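Local coordinates for protein sawadee homeodomain homolog 1 (Arabidopsis thaliana, PDB 4IUP) that binds histone H3 tails methylated at lysine 9 through its SAWADEE domain and, in association with RNA polymerase IV, supports RNA-directed DNA methylation, at residues F6-A11 with Y17-F22; S55-S60 with L76-Q81; Y25-L28 with E32-V35; I61-E64 with R70-V73; F111-E116 with E122-E127. The protein carries 2 engineered substitutions. All coordinates share one frame; numbering follows the deposited sequence.

The five contacts follow one antiparallel sheet through a SAWADEE domain, whose tandem tudor halves belong to the SH3 clan. Interactions 3 and 1 lie in the first half and share strand 16-27; Phe22 CD2 meets Val35 CG2 at 4.0 Å. Interaction 2 spans the two halves and is tied to interaction 1 by a probable hydrogen bond, Glu7 OE2 to Ser60 OG at 2.6 Å; both touch the bound cymal-4. Interactions 4 and 5 pack together beside the zinc site of Cys68, His102, Cys107 and Cys109, where Val71 CG1 lies 3.7 Å from Phe111 CE1. The outer contacts, interactions 3 and 5, have centres about 33 Å apart.

Interaction 1: residues F6-A11 with Y17-F22; sequences FEAKSA and YDVSSF. With CVM (cymal-4), chain E.
Phe6 and Phe22 meet in an offset edge-to-face stack: the edge of Phe22 is pressed toward the face of Phe6, with ring planes 80° apart and Phe22 CE1 3.8 Å from Phe6 CD2. The corner between the two rings takes the cyclohexyl end of cymal-4. The detergent ring sits over one face of Phe22, Phe22 CD1 lying 3.7 Å from its C10, while Val19 CG1 fills the opposite face toward the rim. In both phenylalanines CG stands anti to the carbonyl carbon (chi1 -59° in Phe6), which brings the two rings together where strand 6-9 begins. Were Phe6 cut back to an alanine, a gap would probably open beside Phe22 and the detergent ring would lose one of its two aromatic walls. These rings stand at the end of a beta hairpin away from its turn, formed by strands 6-9 and 16-27, antiparallel partners joined by backbone bonds such as Val19 N to Phe6 O (3.0 Å). Further along, the CG2 branch of Val19 fits against the small methyl of Ala8, CB to CG2 3.6 Å, and Ser10 CB nudges the Tyr17 ring at CE1. Beside Glu7 a water bridges Glu7 OE1 and Asp18 OD1, two like charges 4.3 Å apart, whose mutual repulsion it probably eases; the other oxygen of Glu7, OE2, is held by Ser60 and Arg57.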
# COMPACT_ATOMS: atom_id res chain seq x y z
N PHE A 6 -10.53 -1.79 4.80
CA PHE A 6 -9.24 -1.76 5.47
C PHE A 6 -8.20 -2.69 4.87
O PHE A 6 -8.53 -3.68 4.22
CB PHE A 6 -9.44 -2.08 6.97
CG PHE A 6 -10.36 -1.12 7.66
CD1 PHE A 6 -9.88 0.09 8.14
CD2 PHE A 6 -11.72 -1.41 7.78
CE1 PHE A 6 -10.75 1.01 8.76
CE2 PHE A 6 -12.59 -0.49 8.39
CZ PHE A 6 -12.10 0.71 8.88
N GLU A 7 -6.94 -2.33 5.08
CA GLU A 7 -5.81 -3.20 4.79
C GLU A 7 -4.97 -3.30 6.06
O GLU A 7 -4.99 -2.39 6.90
CB GLU A 7 -4.98 -2.70 3.60
CG GLU A 7 -4.44 -1.24 3.71
CD GLU A 7 -3.96 -0.67 2.36
OE1 GLU A 7 -4.49 -1.10 1.31
OE2 GLU A 7 -3.08 0.22 2.35
N ALA A 8 -4.27 -4.42 6.20
CA ALA A 8 -3.46 -4.67 7.39
C ALA A 8 -2.05 -5.09 7.03
O ALA A 8 -1.84 -5.83 6.05
CB ALA A 8 -4.13 -5.72 8.28
N LYS A 9 -1.09 -4.69 7.83
CA LYS A 9 0.28 -5.00 7.54
C LYS A 9 0.76 -6.21 8.33
O LYS A 9 0.77 -6.22 9.53
CB LYS A 9 1.14 -3.82 7.86
CG LYS A 9 2.57 -3.99 7.62
CD LYS A 9 3.10 -2.65 7.88
CE LYS A 9 4.34 -2.69 8.47
NZ LYS A 9 5.19 -2.95 7.33
N SER A 10 1.16 -7.21 7.61
CA SER A 10 1.56 -8.47 8.22
C SER A 10 2.92 -8.31 8.90
O SER A 10 3.85 -7.76 8.32
CB SER A 10 1.61 -9.57 7.16
OG SER A 10 2.15 -10.76 7.70
N ALA A 11 3.02 -8.77 10.15
CA ALA A 11 4.30 -8.75 10.86
C ALA A 11 5.23 -9.86 10.36
O ALA A 11 6.39 -9.94 10.79
CB ALA A 11 4.08 -8.86 12.36
N TYR A 17 -2.14 -6.32 3.28
CA TYR A 17 -3.16 -7.23 2.74
C TYR A 17 -4.57 -6.71 3.05
O TYR A 17 -4.81 -6.16 4.13
CB TYR A 17 -2.97 -8.63 3.33
CG TYR A 17 -1.65 -9.27 2.95
CD1 TYR A 17 -0.51 -9.08 3.74
CD2 TYR A 17 -1.53 -10.04 1.79
CE1 TYR A 17 0.72 -9.66 3.38
CE2 TYR A 17 -0.31 -10.61 1.42
CZ TYR A 17 0.81 -10.42 2.22
OH TYR A 17 2.02 -10.99 1.86
N ASP A 18 -5.50 -6.89 2.11
CA ASP A 18 -6.89 -6.49 2.33
C ASP A 18 -7.53 -7.31 3.45
O ASP A 18 -7.41 -8.54 3.48
CB ASP A 18 -7.71 -6.64 1.04
CG ASP A 18 -7.35 -5.61 -0.01
OD1 ASP A 18 -6.72 -4.59 0.34
OD2 ASP A 18 -7.72 -5.82 -1.18
N VAL A 19 -8.22 -6.62 4.35
CA VAL A 19 -8.92 -7.25 5.47
C VAL A 19 -10.36 -7.55 5.06
O VAL A 19 -11.07 -6.67 4.59
CB VAL A 19 -8.93 -6.34 6.72
CG1 VAL A 19 -9.75 -6.98 7.85
CG2 VAL A 19 -7.50 -6.05 7.18
N SER A 20 -10.76 -8.81 5.23
CA SER A 20 -12.14 -9.23 4.98
C SER A 20 -13.02 -8.93 6.20
O SER A 20 -14.15 -8.45 6.08
CB SER A 20 -12.18 -10.72 4.61
OG SER A 20 -13.52 -11.17 4.48
N SER A 21 -12.50 -9.23 7.39
CA SER A 21 -13.19 -8.93 8.63
C SER A 21 -12.25 -8.96 9.83
O SER A 21 -11.11 -9.45 9.74
CB SER A 21 -14.36 -9.90 8.86
OG SER A 21 -13.90 -11.23 9.02
N PHE A 22 -12.75 -8.44 10.95
CA PHE A 22 -12.04 -8.41 12.22
C PHE A 22 -12.73 -9.37 13.18
O PHE A 22 -13.96 -9.33 13.33
CB PHE A 22 -12.04 -6.98 12.78
CG PHE A 22 -11.37 -5.97 11.89
CD1 PHE A 22 -12.07 -5.38 10.83
CD2 PHE A 22 -10.05 -5.59 12.11
CE1 PHE A 22 -11.46 -4.44 10.00
CE2 PHE A 22 -9.43 -4.64 11.29
CZ PHE A 22 -10.13 -4.07 10.23
C1 CVM E . -8.70 1.87 13.00
C2 CVM E . -8.73 0.35 12.96
C3 CVM E . -10.15 -0.16 12.75
C4 CVM E . -10.48 -1.26 13.77
C6 CVM E . -11.83 -1.96 13.52
C7 CVM E . -12.76 -1.73 14.73
C8 CVM E . -14.23 -2.09 14.43
C9 CVM E . -14.40 -2.95 13.16
C10 CVM E . -13.77 -2.30 11.92
C11 CVM E . -12.52 -1.47 12.23
O12 CVM E . -8.30 2.35 11.71
C13 CVM E . -7.04 3.07 11.72
O14 CVM E . -6.45 3.29 13.04
C15 CVM E . -5.12 3.90 12.96
C16 CVM E . -5.11 5.22 12.17
C17 CVM E . -5.95 5.21 10.88
C18 CVM E . -7.27 4.43 11.03
C19 CVM E . -4.56 4.16 14.37
O20 CVM E . -5.63 4.36 15.30
O21 CVM E . -6.25 6.55 10.49
O22 CVM E . -7.86 4.21 9.75
O23 CVM E . -3.76 5.51 11.80
O HOH W 1 -11.92 -4.11 5.36
O HOH W 2 -4.57 -3.11 -0.37

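Interaction 2: residues S55-S60 with L76-Q81; sequences SVRERS and LMLCFQ. Engineered in segment 76-81: Met77 (natural residue Leu). With CVM (cymal-4), chain E.
Arg57 starts out with CG wedged between its backbone N and carbonyl carbon (chi1 66°) and then runs extended from CG to NE, a long reach that delivers its guanidinium to the leucines of strand 76-83. Leu78 answers with CG opposite its own backbone N (chi1 -176°), and its CD1 meets the edge of the guanidinium near its plane, 3.8 Å from Arg57 NH2. Leu76 adds a more distant touch, its CD2 4.2 Å from Arg57 NH1. The second point of contact is Ser60: its OG lies 3.5 Å from Leu78 CB, and its CB rests 4.0 Å from the CD2 branch of the same leucine. The leucine fork therefore straddles two polar side chains, with one branch at the arginine and the other at the serine, and no hydrogen bond crosses between the segments. Polar needs are met by other residues. Arg57 NH2 forms a salt bridge with Asp91, its NE another with Glu7, and Trp16 makes a cation-pi contact with it; Ser60 OG is hydrogen-bonded to Glu7 and Arg132. On the far side from the leucines, Val56 CG1 touches cymal-4 C2 at 3.7 Å. The contact lies near the centre of the chain, with strand 56-62 set between strands 6-9 and 129-131, the latter separating it from strand 76-83 in the sheet.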
# COMPACT_ATOMS: atom_id res chain seq x y z
N SER A 55 -0.48 -0.97 12.03
CA SER A 55 -0.63 -2.00 11.01
C SER A 55 -2.06 -2.26 10.52
O SER A 55 -2.32 -3.29 9.90
CB SER A 55 0.03 -3.29 11.50
OG SER A 55 1.41 -3.07 11.79
N VAL A 56 -2.98 -1.33 10.81
CA VAL A 56 -4.33 -1.34 10.23
C VAL A 56 -4.64 0.08 9.76
O VAL A 56 -4.47 1.04 10.52
CB VAL A 56 -5.43 -1.77 11.24
CG1 VAL A 56 -6.81 -1.76 10.58
CG2 VAL A 56 -5.14 -3.16 11.81
N ARG A 57 -5.07 0.22 8.51
CA ARG A 57 -5.44 1.53 7.97
C ARG A 57 -6.51 1.39 6.91
O ARG A 57 -6.77 0.29 6.42
CB ARG A 57 -4.22 2.26 7.40
CG ARG A 57 -3.61 1.60 6.16
CD ARG A 57 -2.28 2.22 5.77
NE ARG A 57 -1.79 1.64 4.52
CZ ARG A 57 -0.55 1.77 4.06
NH1 ARG A 57 0.36 2.47 4.73
NH2 ARG A 57 -0.21 1.18 2.91
N GLU A 58 -7.13 2.51 6.55
CA GLU A 58 -8.08 2.54 5.45
C GLU A 58 -7.37 2.08 4.18
O GLU A 58 -6.21 2.42 3.95
CB GLU A 58 -8.67 3.94 5.28
CG GLU A 58 -9.86 4.01 4.33
CD GLU A 58 -10.50 5.39 4.29
OE1 GLU A 58 -11.36 5.61 3.41
OE2 GLU A 58 -10.14 6.26 5.13
N ARG A 59 -8.09 1.32 3.36
CA ARG A 59 -7.53 0.67 2.18
C ARG A 59 -7.03 1.70 1.18
O ARG A 59 -7.66 2.75 0.99
CB ARG A 59 -8.60 -0.21 1.54
CG ARG A 59 -8.10 -1.16 0.45
CD ARG A 59 -9.19 -2.17 0.08
NE ARG A 59 -9.49 -3.08 1.18
CZ ARG A 59 -10.55 -3.90 1.22
NH1 ARG A 59 -11.42 -3.92 0.22
NH2 ARG A 59 -10.73 -4.70 2.27
N SER A 60 -5.90 1.40 0.56
CA SER A 60 -5.31 2.23 -0.49
C SER A 60 -6.23 2.20 -1.71
O SER A 60 -7.08 1.32 -1.83
CB SER A 60 -3.90 1.74 -0.82
OG SER A 60 -3.04 1.89 0.30
N LEU A 76 3.23 9.09 -0.24
CA LEU A 76 3.23 7.69 0.18
C LEU A 76 2.29 6.90 -0.73
O LEU A 76 1.12 7.29 -0.90
CB LEU A 76 2.81 7.57 1.65
CG LEU A 76 2.56 6.16 2.21
CD1 LEU A 76 3.86 5.38 2.32
CD2 LEU A 76 1.85 6.26 3.56
N MSE A 77 2.79 5.81 -1.30
CA MSE A 77 1.99 4.94 -2.17
C MSE A 77 2.11 3.51 -1.69
O MSE A 77 3.15 3.11 -1.17
CB MSE A 77 2.47 5.00 -3.63
CG MSE A 77 2.63 6.39 -4.22
SE MSE A 77 0.97 7.38 -4.32
CE MSE A 77 0.14 6.48 -5.86
N LEU A 78 1.05 2.73 -1.89
CA LEU A 78 1.15 1.28 -1.79
C LEU A 78 1.57 0.75 -3.16
O LEU A 78 0.87 0.96 -4.16
CB LEU A 78 -0.18 0.65 -1.35
CG LEU A 78 -0.13 -0.87 -1.12
CD1 LEU A 78 0.74 -1.22 0.09
CD2 LEU A 78 -1.53 -1.47 -0.97
N CYS A 79 2.71 0.05 -3.20
CA CYS A 79 3.35 -0.33 -4.46
C CYS A 79 3.44 -1.83 -4.64
O CYS A 79 3.77 -2.57 -3.70
CB CYS A 79 4.78 0.23 -4.50
SG CYS A 79 4.89 1.99 -4.22
N PHE A 80 3.13 -2.28 -5.85
CA PHE A 80 3.26 -3.69 -6.19
C PHE A 80 4.72 -4.03 -6.49
O PHE A 80 5.25 -3.66 -7.54
CB PHE A 80 2.35 -4.05 -7.38
CG PHE A 80 2.33 -5.52 -7.71
CD1 PHE A 80 1.87 -6.44 -6.78
CD2 PHE A 80 2.76 -5.97 -8.95
CE1 PHE A 80 1.83 -7.80 -7.08
CE2 PHE A 80 2.73 -7.34 -9.26
CZ PHE A 80 2.26 -8.24 -8.34
N GLN A 81 5.34 -4.74 -5.55
CA GLN A 81 6.76 -5.06 -5.60
C GLN A 81 6.94 -6.53 -5.96
O GLN A 81 6.73 -7.41 -5.13
CB GLN A 81 7.41 -4.75 -4.24
CG GLN A 81 8.94 -4.90 -4.19
CD GLN A 81 9.47 -4.87 -2.77
OE1 GLN A 81 9.91 -3.82 -2.27
NE2 GLN A 81 9.42 -6.01 -2.11
C1 CVM E . -8.70 1.87 13.00
C2 CVM E . -8.73 0.35 12.96
C3 CVM E . -10.15 -0.16 12.75
C4 CVM E . -10.48 -1.26 13.77
C6 CVM E . -11.83 -1.96 13.52
C7 CVM E . -12.76 -1.73 14.73
C8 CVM E . -14.23 -2.09 14.43
C9 CVM E . -14.40 -2.95 13.16
C10 CVM E . -13.77 -2.30 11.92
C11 CVM E . -12.52 -1.47 12.23
O12 CVM E . -8.30 2.35 11.71
C13 CVM E . -7.04 3.07 11.72
O14 CVM E . -6.45 3.29 13.04
C15 CVM E . -5.12 3.90 12.96
C16 CVM E . -5.11 5.22 12.17
C17 CVM E . -5.95 5.21 10.88
C18 CVM E . -7.27 4.43 11.03
C19 CVM E . -4.56 4.16 14.37
O20 CVM E . -5.63 4.36 15.30
O21 CVM E . -6.25 6.55 10.49
O22 CVM E . -7.86 4.21 9.75
O23 CVM E . -3.76 5.51 11.80

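Interaction 3: residues Y25-L28 with E32-V35; sequences YRVL and ELEV
Tyr25 through Leu28 run antiparallel to Glu32 through Val35, the short strand axes 159° apart, with Arg26 and Glu34 forming the hydrogen-bonded pair (Arg26 N to Glu34 O 2.9 Å). On the face bearing these two residues, their side chains lie alongside each other and point the same way. Arg26 sets CG between its backbone N and carbonyl carbon (chi1 71°) and runs extended to NE, keeping beside Glu34. It presents its NE side: both NE and NH2 donate to the single oxygen Glu34 OE1, each at 2.8 Å, and that oxygen lies in the guanidinium plane. With guanidinium and carboxylate only 24° from coplanar, this side-on salt bridge should restrain the rotation of both groups. It straps together the end of a beta hairpin built from strands 16-27 and 33-39, whose turn is entered through the Leu28 N to Glu32 O bond. Leu28 also sends CD1 toward Glu34 OE2, at 3.8 Å, placing an apolar methyl beside the carboxylate. The other face carries Tyr25, Val27, Leu33 and Val35. There the CD1 branch of Leu33 reaches the ring of Tyr25 at CD2, 3.7 Å away, and also touches Val27 CG2. Trp49, from neighbouring strand 48-51, makes a cation-pi contact with Arg26.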
# COMPACT_ATOMS: atom_id res chain seq x y z
N TYR A 25 -9.84 -9.01 19.56
CA TYR A 25 -8.72 -8.16 19.92
C TYR A 25 -8.00 -8.73 21.14
O TYR A 25 -8.52 -9.62 21.83
CB TYR A 25 -9.19 -6.72 20.17
CG TYR A 25 -9.83 -6.51 21.53
CD1 TYR A 25 -11.19 -6.76 21.72
CD2 TYR A 25 -9.07 -6.10 22.62
CE1 TYR A 25 -11.78 -6.59 22.98
CE2 TYR A 25 -9.64 -5.93 23.88
CZ TYR A 25 -10.99 -6.18 24.05
OH TYR A 25 -11.55 -6.00 25.29
N ARG A 26 -6.81 -8.22 21.41
CA ARG A 26 -6.06 -8.54 22.62
C ARG A 26 -5.18 -7.35 22.98
O ARG A 26 -4.86 -6.53 22.13
CB ARG A 26 -5.19 -9.78 22.42
CG ARG A 26 -3.98 -9.59 21.50
CD ARG A 26 -3.28 -10.91 21.27
NE ARG A 26 -2.12 -10.79 20.39
CZ ARG A 26 -1.31 -11.80 20.08
NH1 ARG A 26 -1.52 -13.00 20.60
NH2 ARG A 26 -0.28 -11.61 19.27
N VAL A 27 -4.81 -7.26 24.26
CA VAL A 27 -3.86 -6.25 24.73
C VAL A 27 -2.62 -6.98 25.24
O VAL A 27 -2.72 -7.87 26.09
CB VAL A 27 -4.45 -5.34 25.83
CG1 VAL A 27 -3.47 -4.22 26.18
CG2 VAL A 27 -5.78 -4.74 25.38
N LEU A 28 -1.46 -6.61 24.72
CA LEU A 28 -0.21 -7.18 25.19
C LEU A 28 0.10 -6.60 26.56
O LEU A 28 -0.37 -5.51 26.89
CB LEU A 28 0.93 -6.92 24.19
CG LEU A 28 0.71 -7.42 22.76
CD1 LEU A 28 1.90 -7.10 21.87
CD2 LEU A 28 0.41 -8.92 22.72
N GLU A 32 0.14 -2.60 24.22
CA GLU A 32 -0.19 -2.55 22.79
C GLU A 32 -1.49 -3.27 22.47
O GLU A 32 -1.71 -4.41 22.91
CB GLU A 32 0.95 -3.10 21.93
CG GLU A 32 2.06 -2.10 21.66
CD GLU A 32 3.09 -2.06 22.77
OE1 GLU A 32 3.83 -3.06 22.93
OE2 GLU A 32 3.18 -1.03 23.48
N LEU A 33 -2.33 -2.61 21.70
CA LEU A 33 -3.55 -3.20 21.25
C LEU A 33 -3.41 -3.85 19.87
O LEU A 33 -2.95 -3.23 18.95
CB LEU A 33 -4.65 -2.13 21.23
CG LEU A 33 -6.03 -2.50 20.73
CD1 LEU A 33 -6.82 -3.22 21.81
CD2 LEU A 33 -6.81 -1.28 20.24
N GLU A 34 -3.80 -5.10 19.76
CA GLU A 34 -3.78 -5.82 18.49
C GLU A 34 -5.17 -6.35 18.17
O GLU A 34 -5.96 -6.64 19.07
CB GLU A 34 -2.78 -6.98 18.54
CG GLU A 34 -1.31 -6.56 18.67
CD GLU A 34 -0.33 -7.74 18.58
OE1 GLU A 34 -0.74 -8.89 18.82
OE2 GLU A 34 0.86 -7.50 18.28
N VAL A 35 -5.48 -6.46 16.88
CA VAL A 35 -6.72 -7.09 16.43
C VAL A 35 -6.40 -8.33 15.61
O VAL A 35 -5.36 -8.38 14.94
CB VAL A 35 -7.63 -6.13 15.60
CG1 VAL A 35 -8.34 -5.15 16.51
CG2 VAL A 35 -6.84 -5.39 14.50

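Interaction 4: residues I61-E64 with R70-V73; sequences IPVE and RVNV
Close to the zinc site of the SAWADEE domain, Val63, just after strand 56-62, meets Val71 in the loop that leads on to strand 76-83. The contact is a small apolar one: Val63 CG1 touches Val71 CG2 at 4.1 Å, and the two branched side chains cross at a slant. Val63 holds CG1 anti to its backbone N (chi1 -176°), which turns this methyl toward the loop, where it also comes within 4.4 Å of Arg70 CG. Between the two segments the chain contributes Cys68, one of four zinc ligands together with His102, Cys107 and Cys109; the valine pair thus bridges the two ends of a zinc-binding loop, the side chain of Val63 about 8 Å from the metal. Arg70 touches Val63 through its aliphatic part, while its NH1 is paired in a salt bridge with Glu67. Arg131 from strand 129-131 also packs against Val63, and Phe111 lies against Val71.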
# COMPACT_ATOMS: atom_id res chain seq x y z
N ILE A 61 -6.06 3.17 -2.61
CA ILE A 61 -7.02 3.44 -3.68
C ILE A 61 -6.34 3.46 -5.06
O ILE A 61 -5.33 4.14 -5.23
CB ILE A 61 -7.75 4.79 -3.42
CG1 ILE A 61 -8.45 4.79 -2.06
CG2 ILE A 61 -8.73 5.13 -4.56
CD1 ILE A 61 -8.97 6.15 -1.60
N PRO A 62 -6.89 2.73 -6.06
CA PRO A 62 -6.30 2.80 -7.41
C PRO A 62 -6.41 4.21 -8.00
O PRO A 62 -7.35 4.95 -7.68
CB PRO A 62 -7.15 1.81 -8.21
CG PRO A 62 -7.69 0.85 -7.18
CD PRO A 62 -8.00 1.76 -6.00
N VAL A 63 -5.45 4.58 -8.83
CA VAL A 63 -5.45 5.89 -9.47
C VAL A 63 -5.76 5.70 -10.95
O VAL A 63 -5.10 4.91 -11.63
CB VAL A 63 -4.09 6.61 -9.28
CG1 VAL A 63 -4.13 8.03 -9.86
CG2 VAL A 63 -3.73 6.69 -7.79
N GLU A 64 -6.77 6.40 -11.45
CA GLU A 64 -7.15 6.32 -12.86
C GLU A 64 -6.25 7.19 -13.74
O GLU A 64 -5.73 8.21 -13.26
CB GLU A 64 -8.63 6.71 -13.05
CG GLU A 64 -9.63 5.77 -12.35
CD GLU A 64 -9.49 4.30 -12.76
OE1 GLU A 64 -9.40 4.02 -13.98
OE2 GLU A 64 -9.46 3.43 -11.86
N ARG A 70 -2.53 13.82 -9.67
CA ARG A 70 -2.69 13.90 -8.21
C ARG A 70 -1.57 13.17 -7.46
O ARG A 70 -1.43 13.33 -6.24
CB ARG A 70 -4.07 13.39 -7.78
CG ARG A 70 -4.18 11.87 -7.69
CD ARG A 70 -5.60 11.45 -7.32
NE ARG A 70 -5.98 11.92 -5.99
CZ ARG A 70 -7.23 12.05 -5.56
NH1 ARG A 70 -8.25 11.73 -6.35
NH2 ARG A 70 -7.46 12.48 -4.33
N VAL A 71 -0.80 12.36 -8.17
CA VAL A 71 0.36 11.68 -7.60
C VAL A 71 1.56 12.63 -7.71
O VAL A 71 1.91 13.07 -8.81
CB VAL A 71 0.65 10.34 -8.31
CG1 VAL A 71 1.82 9.62 -7.66
CG2 VAL A 71 -0.59 9.46 -8.31
N ASN A 72 2.17 12.94 -6.57
CA ASN A 72 3.28 13.89 -6.52
C ASN A 72 4.50 13.32 -5.80
O ASN A 72 4.38 12.42 -4.98
CB ASN A 72 2.83 15.17 -5.82
CG ASN A 72 1.78 15.92 -6.61
OD1 ASN A 72 2.01 16.33 -7.76
ND2 ASN A 72 0.61 16.12 -6.00
N VAL A 73 5.67 13.85 -6.15
CA VAL A 73 6.91 13.56 -5.43
C VAL A 73 6.67 13.79 -3.93
O VAL A 73 6.05 14.79 -3.54
CB VAL A 73 8.09 14.45 -5.94
CG1 VAL A 73 9.30 14.35 -5.01
CG2 VAL A 73 8.47 14.04 -7.36

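Interaction 5: residues F111-E116 with E122-E127; sequences FLVRYE and ESLGLE
Tyr115 OH donates a hydrogen bond to Glu122 OE1 at 2.7 Å, a side-chain link across the hairpin. The carboxylate oxygen lies at the edge of the phenol, near the ring plane, yet the hydroxyl approaches it from above the carboxylate plane, 42° out of it. Glu122 carries its CG opposite the backbone N (chi1 -177°) and continues extended, so that the acid reaches along to the hydroxyl. Without its hydroxyl, as in a phenylalanine, Tyr115 would probably leave Glu122 OE1 lacking this donor and its carboxylate freer to turn. Around this pair sit apolar groups: Leu124 CD1 is 3.7 Å from Tyr115 OH and equally close to Val113 CG2, which also lies over one face of the tyrosine ring toward its rim. The scaffold beneath is the beta hairpin of strands 110-115 and 121-124, where Val113 and Glu122 bond reciprocally through their backbones, as do Phe111 and Leu124 (Leu124 N to Phe111 O 2.8 Å). At the far end the ring of Phe111 has Leu124 O at its edge, 3.5 Å from CD2, and meets Leu126 through CE2, 3.9 Å from Leu126 CD1. Beyond them comes the zinc site: Phe111 lies close to Cys109, and Leu126 packs on Cys107. On the Tyr115 side, Cys79 of strand 76-83 packs against Tyr115 and Leu124.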
# COMPACT_ATOMS: atom_id res chain seq x y z
N PHE A 111 7.02 6.50 -12.42
CA PHE A 111 7.16 6.93 -11.03
C PHE A 111 8.31 6.15 -10.41
O PHE A 111 8.23 4.93 -10.26
CB PHE A 111 5.86 6.68 -10.26
CG PHE A 111 4.64 7.32 -10.88
CD1 PHE A 111 4.22 8.59 -10.48
CD2 PHE A 111 3.91 6.66 -11.87
CE1 PHE A 111 3.10 9.20 -11.06
CE2 PHE A 111 2.80 7.25 -12.47
CZ PHE A 111 2.38 8.53 -12.05
N LEU A 112 9.38 6.86 -10.06
CA LEU A 112 10.47 6.23 -9.33
C LEU A 112 10.08 6.22 -7.85
O LEU A 112 9.85 7.27 -7.26
CB LEU A 112 11.80 6.97 -9.55
CG LEU A 112 13.02 6.44 -8.77
CD1 LEU A 112 13.55 5.16 -9.39
CD2 LEU A 112 14.11 7.50 -8.71
N VAL A 113 9.98 5.02 -7.28
CA VAL A 113 9.62 4.91 -5.87
C VAL A 113 10.79 4.38 -5.06
O VAL A 113 11.63 3.64 -5.59
CB VAL A 113 8.33 4.04 -5.63
CG1 VAL A 113 7.19 4.50 -6.54
CG2 VAL A 113 8.59 2.55 -5.81
N ARG A 114 10.87 4.80 -3.81
CA ARG A 114 11.83 4.25 -2.87
C ARG A 114 11.06 3.52 -1.79
O ARG A 114 10.24 4.12 -1.08
CB ARG A 114 12.68 5.36 -2.25
CG ARG A 114 13.75 4.85 -1.30
CD ARG A 114 14.62 5.99 -0.80
NE ARG A 114 15.45 6.56 -1.87
CZ ARG A 114 16.44 7.43 -1.67
NH1 ARG A 114 16.73 7.84 -0.44
NH2 ARG A 114 17.13 7.89 -2.70
N TYR A 115 11.32 2.22 -1.67
CA TYR A 115 10.63 1.38 -0.69
C TYR A 115 11.05 1.72 0.73
O TYR A 115 12.24 1.87 1.02
CB TYR A 115 10.86 -0.10 -0.99
CG TYR A 115 10.17 -0.53 -2.26
CD1 TYR A 115 8.77 -0.58 -2.33
CD2 TYR A 115 10.90 -0.87 -3.39
CE1 TYR A 115 8.13 -0.96 -3.49
CE2 TYR A 115 10.26 -1.26 -4.57
CZ TYR A 115 8.88 -1.30 -4.61
OH TYR A 115 8.24 -1.68 -5.76
N GLU A 116 10.07 1.84 1.58
CA GLU A 116 10.30 2.26 2.92
C GLU A 116 11.19 1.28 3.71
O GLU A 116 12.11 1.69 4.38
CB GLU A 116 8.95 2.49 3.57
CG GLU A 116 8.97 3.45 4.69
CD GLU A 116 7.65 3.60 5.35
OE1 GLU A 116 7.07 2.59 5.76
OE2 GLU A 116 7.18 4.74 5.44
N GLU A 122 12.70 1.53 -7.42
CA GLU A 122 12.14 0.86 -8.59
C GLU A 122 11.32 1.86 -9.39
O GLU A 122 10.63 2.70 -8.81
CB GLU A 122 11.26 -0.32 -8.17
CG GLU A 122 10.67 -1.13 -9.32
CD GLU A 122 9.99 -2.43 -8.90
OE1 GLU A 122 9.82 -2.67 -7.68
OE2 GLU A 122 9.61 -3.21 -9.80
N SER A 123 11.41 1.78 -10.72
CA SER A 123 10.56 2.57 -11.59
C SER A 123 9.25 1.82 -11.86
O SER A 123 9.26 0.71 -12.38
CB SER A 123 11.29 2.87 -12.91
OG SER A 123 12.40 3.72 -12.67
N LEU A 124 8.14 2.44 -11.48
CA LEU A 124 6.82 1.82 -11.60
C LEU A 124 5.86 2.65 -12.44
O LEU A 124 5.96 3.89 -12.48
CB LEU A 124 6.20 1.58 -10.21
CG LEU A 124 6.92 0.59 -9.27
CD1 LEU A 124 6.24 0.56 -7.92
CD2 LEU A 124 6.95 -0.80 -9.87
N GLY A 125 4.94 1.98 -13.11
CA GLY A 125 3.85 2.65 -13.79
C GLY A 125 2.68 2.84 -12.84
O GLY A 125 2.64 2.26 -11.74
N LEU A 126 1.72 3.65 -13.27
CA LEU A 126 0.53 3.92 -12.47
C LEU A 126 -0.21 2.62 -12.12
O LEU A 126 -0.85 2.53 -11.06
CB LEU A 126 -0.42 4.89 -13.20
CG LEU A 126 -1.50 5.54 -12.33
CD1 LEU A 126 -0.86 6.45 -11.28
CD2 LEU A 126 -2.50 6.30 -13.18
N GLU A 127 -0.11 1.63 -12.99
CA GLU A 127 -0.84 0.37 -12.83
C GLU A 127 -0.31 -0.52 -11.69
O GLU A 127 -0.90 -1.55 -11.39
CB GLU A 127 -0.89 -0.40 -14.16
CG GLU A 127 0.39 -1.16 -14.54
CD GLU A 127 1.55 -0.28 -15.01
OE1 GLU A 127 1.34 0.91 -15.33
OE2 GLU A 127 2.69 -0.81 -15.08